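Local coordinates for protein enoyl-CoA hydratase (Mycobacterium smegmatis, PDB 3PE8) that probably catalyses the reversible hydration of 2-enoyl-CoA thioesters and binds a zinc ion, at residues D90-V95 and A201-L206. Residues are numbered along the deposited sequence; the frame is centred on the assembly and turned at random. Where two conformers were deposited one is given.
Sequences DMTKPV and AVRALL
Lys93 and Arg203 run side by side and point the same way, the aliphatic chain of the lysine lying along the flat end of the arginine. CE of Lys93 sits over the centre of one face of the Arg203 guanidinium, 3.6 Å from CZ. With CG of Arg203 opposite its carbonyl carbon (chi1 -65°) and the chain extended to NE, the guanidinium is carried well clear of the helix backbone, alongside the lysine. NZ of Lys93 and NH2 of Arg203 end up 4.3 Å apart, yet each has its own partners: NZ is hydrogen-bonded to the carbonyl oxygens of Ala48, Gln49 and Val54, while NH2 forms a salt bridge with Asp55.

Nearer the helix backbone, the Thr92 side chain crosses that of Arg203 at about a right angle, its OG1 3.8 Å from CB of Arg203. The Thr92 carbonyl faces the helix too; its O receives a CA-H...O contact from Arg203 CA at 3.5 Å and touches CD2 of Leu206. That same methyl reaches Pro94, lying 3.5 Å from its CA, while CG1 of Val202 lies 3.9 Å from CG of Pro94, the two side chains crossing at about a right angle. Ile194 of helix 183-195 also packs on Pro94 and Val202, and Leu158 of a second subunit touches Pro94.

The contact thus lays the first turns of helix 199-234 against the loop leading into strand 95-99 of the crotonase core. No conventional hydrogen bond joins the two segments, and the buried Thr92 O has no such partner in the model, so cohesion here rests on apolar packing, the lysine chain against the guanidinium face and a weak CA-H...O contact.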
ATOM      1  N   ASP A  90      -2.652  22.377  -1.831  1.00 19.34           N
ATOM      2  CA  ASP A  90      -3.472  21.571  -2.712  0.70 19.14           C
ATOM      3  C   ASP A  90      -4.044  22.481  -3.796  1.00 18.39           C
ATOM      4  O   ASP A  90      -4.624  23.530  -3.505  1.00 19.20           O
ATOM      5  CB  ASP A  90      -4.614  20.895  -1.950  0.70 21.17           C
ATOM      6  CG  ASP A  90      -5.436  19.959  -2.833  0.70 23.84           C
ATOM      7  OD1 ASP A  90      -4.862  19.280  -3.704  0.70 28.72           O
ATOM      8  OD2 ASP A  90      -6.666  19.876  -2.615  0.70 31.59           O
ATOM      9  N   MET A  91      -3.874  22.080  -5.042  1.00 16.88           N
ATOM     10  CA  MET A  91      -4.287  22.885  -6.189  1.00 15.72           C
ATOM     11  C   MET A  91      -4.948  21.955  -7.195  1.00 15.33           C
ATOM     12  O   MET A  91      -4.538  20.803  -7.346  1.00 15.94           O
ATOM     13  CB  MET A  91      -3.071  23.562  -6.818  1.00 15.28           C
ATOM     14  CG  MET A  91      -2.452  24.635  -5.927  1.00 17.63           C
ATOM     15  SD  MET A  91      -1.063  25.384  -6.765  1.00 16.88           S
ATOM     16  CE  MET A  91      -1.916  26.390  -8.001  1.00 15.66           C
ATOM     17  N   THR A  92      -5.949  22.466  -7.904  1.00 14.58           N
ATOM     18  CA  THR A  92      -6.542  21.742  -9.024  1.00 13.59           C
ATOM     19  C   THR A  92      -6.228  22.412 -10.342  1.00 13.20           C
ATOM     20  O   THR A  92      -6.539  21.848 -11.391  1.00 14.26           O
ATOM     21  CB  THR A  92      -8.036  21.611  -8.893  1.00 15.00           C
ATOM     22  OG1 THR A  92      -8.657  22.905  -8.967  1.00 15.40           O
ATOM     23  CG2 THR A  92      -8.399  20.890  -7.574  1.00 15.31           C
ATOM     24  N   LYS A  93      -5.631  23.606 -10.305  1.00 12.50           N
ATOM     25  CA  LYS A  93      -5.192  24.298 -11.530  1.00 12.01           C
ATOM     26  C   LYS A  93      -3.746  23.885 -11.859  1.00 11.61           C
ATOM     27  O   LYS A  93      -2.902  23.846 -10.979  1.00 12.08           O
ATOM     28  CB  LYS A  93      -5.289  25.812 -11.329  1.00 12.17           C
ATOM     29  CG  LYS A  93      -6.723  26.285 -11.060  1.00 13.65           C
ATOM     30  CD  LYS A  93      -6.838  27.761 -10.913  1.00 15.92           C
ATOM     31  CE  LYS A  93      -8.240  28.148 -10.512  1.00 13.64           C
ATOM     32  NZ  LYS A  93      -8.319  29.602 -10.207  1.00 15.14           N
ATOM     33  N   PRO A  94      -3.447  23.633 -13.133  1.00 11.15           N
ATOM     34  CA  PRO A  94      -2.131  23.177 -13.470  1.00 11.34           C
ATOM     35  C   PRO A  94      -1.021  24.189 -13.225  1.00 10.61           C
ATOM     36  O   PRO A  94      -1.202  25.371 -13.473  1.00 10.55           O
ATOM     37  CB  PRO A  94      -2.214  22.919 -14.973  1.00 11.76           C
ATOM     38  CG  PRO A  94      -3.617  22.836 -15.303  1.00 14.60           C
ATOM     39  CD  PRO A  94      -4.371  23.568 -14.273  1.00 11.83           C
ATOM     40  N   VAL A  95       0.125  23.692 -12.765  1.00  9.43           N
ATOM     41  CA  VAL A  95       1.333  24.480 -12.526  1.00  8.79           C
ATOM     42  C   VAL A  95       2.446  23.976 -13.437  1.00  9.17           C
ATOM     43  O   VAL A  95       2.844  22.814 -13.368  1.00  9.60           O
ATOM     44  CB  VAL A  95       1.820  24.399 -11.064  1.00  9.78           C
ATOM     45  CG1 VAL A  95       3.101  25.234 -10.872  1.00 10.87           C
ATOM     46  CG2 VAL A  95       0.731  24.932 -10.113  1.00 10.79           C
ATOM     47  N   ALA A 201     -13.368  20.112 -16.459  1.00 14.19           N
ATOM     48  CA  ALA A 201     -12.769  18.802 -16.685  1.00 13.77           C
ATOM     49  C   ALA A 201     -11.251  18.767 -16.412  1.00 13.49           C
ATOM     50  O   ALA A 201     -10.723  17.809 -15.807  1.00 13.82           O
ATOM     51  CB  ALA A 201     -13.063  18.340 -18.120  1.00 13.64           C
ATOM     52  N   VAL A 202     -10.535  19.803 -16.855  1.00 12.99           N
ATOM     53  CA  VAL A 202      -9.085  19.953 -16.567  1.00 12.43           C
ATOM     54  C   VAL A 202      -8.859  19.817 -15.039  1.00 12.07           C
ATOM     55  O   VAL A 202      -8.008  19.052 -14.558  1.00 12.81           O
ATOM     56  CB  VAL A 202      -8.541  21.281 -17.120  1.00 12.55           C
ATOM     57  CG1 VAL A 202      -7.198  21.704 -16.455  1.00 13.51           C
ATOM     58  CG2 VAL A 202      -8.449  21.237 -18.668  1.00 13.77           C
ATOM     59  N   ARG A 203      -9.636  20.574 -14.269  1.00 11.99           N
ATOM     60  CA  ARG A 203      -9.469  20.589 -12.826  1.00 10.92           C
ATOM     61  C   ARG A 203      -9.872  19.272 -12.187  1.00 11.39           C
ATOM     62  O   ARG A 203      -9.199  18.813 -11.273  1.00 12.71           O
ATOM     63  CB  ARG A 203     -10.227  21.767 -12.206  1.00 11.75           C
ATOM     64  CG  ARG A 203      -9.636  23.112 -12.645  1.00 12.94           C
ATOM     65  CD  ARG A 203     -10.482  24.300 -12.152  1.00 15.08           C
ATOM     66  NE  ARG A 203     -10.163  25.515 -12.930  1.00 16.33           N
ATOM     67  CZ  ARG A 203     -10.737  26.698 -12.737  1.00 20.18           C
ATOM     68  NH1 ARG A 203     -11.670  26.834 -11.800  1.00 22.74           N
ATOM     69  NH2 ARG A 203     -10.397  27.746 -13.482  1.00 22.41           N
ATOM     70  N   ALA A 204     -10.965  18.670 -12.649  1.00 11.89           N
ATOM     71  CA  ALA A 204     -11.394  17.378 -12.121  1.00 11.91           C
ATOM     72  C   ALA A 204     -10.347  16.285 -12.420  1.00 12.14           C
ATOM     73  O   ALA A 204      -9.992  15.474 -11.547  1.00 12.35           O
ATOM     74  CB  ALA A 204     -12.798  17.003 -12.679  1.00 12.80           C
ATOM     75  N   LEU A 205      -9.808  16.296 -13.628  1.00 11.42           N
ATOM     76  CA  LEU A 205      -8.822  15.295 -14.001  1.00 12.27           C
ATOM     77  C   LEU A 205      -7.520  15.531 -13.239  1.00 11.26           C
ATOM     78  O   LEU A 205      -6.930  14.587 -12.707  1.00 10.63           O
ATOM     79  CB  LEU A 205      -8.597  15.239 -15.506  1.00 13.78           C
ATOM     80  CG  LEU A 205      -7.646  14.123 -15.944  1.00 16.99           C
ATOM     81  CD1 LEU A 205      -7.861  12.712 -15.313  1.00 18.20           C
ATOM     82  CD2 LEU A 205      -7.657  14.025 -17.469  1.00 19.31           C
ATOM     83  N   LEU A 206      -7.069  16.781 -13.130  1.00 10.59           N
ATOM     84  CA  LEU A 206      -5.826  17.049 -12.367  1.00  9.88           C
ATOM     85  C   LEU A 206      -5.979  16.745 -10.856  1.00 10.88           C
ATOM     86  O   LEU A 206      -5.087  16.200 -10.230  1.00 10.98           O
ATOM     87  CB  LEU A 206      -5.291  18.463 -12.611  1.00  9.69           C
ATOM     88  CG  LEU A 206      -3.943  18.734 -11.964  1.00 10.07           C
ATOM     89  CD1 LEU A 206      -2.859  17.732 -12.466  1.00 11.20           C
ATOM     90  CD2 LEU A 206      -3.496  20.167 -12.229  1.00 11.19           C
TER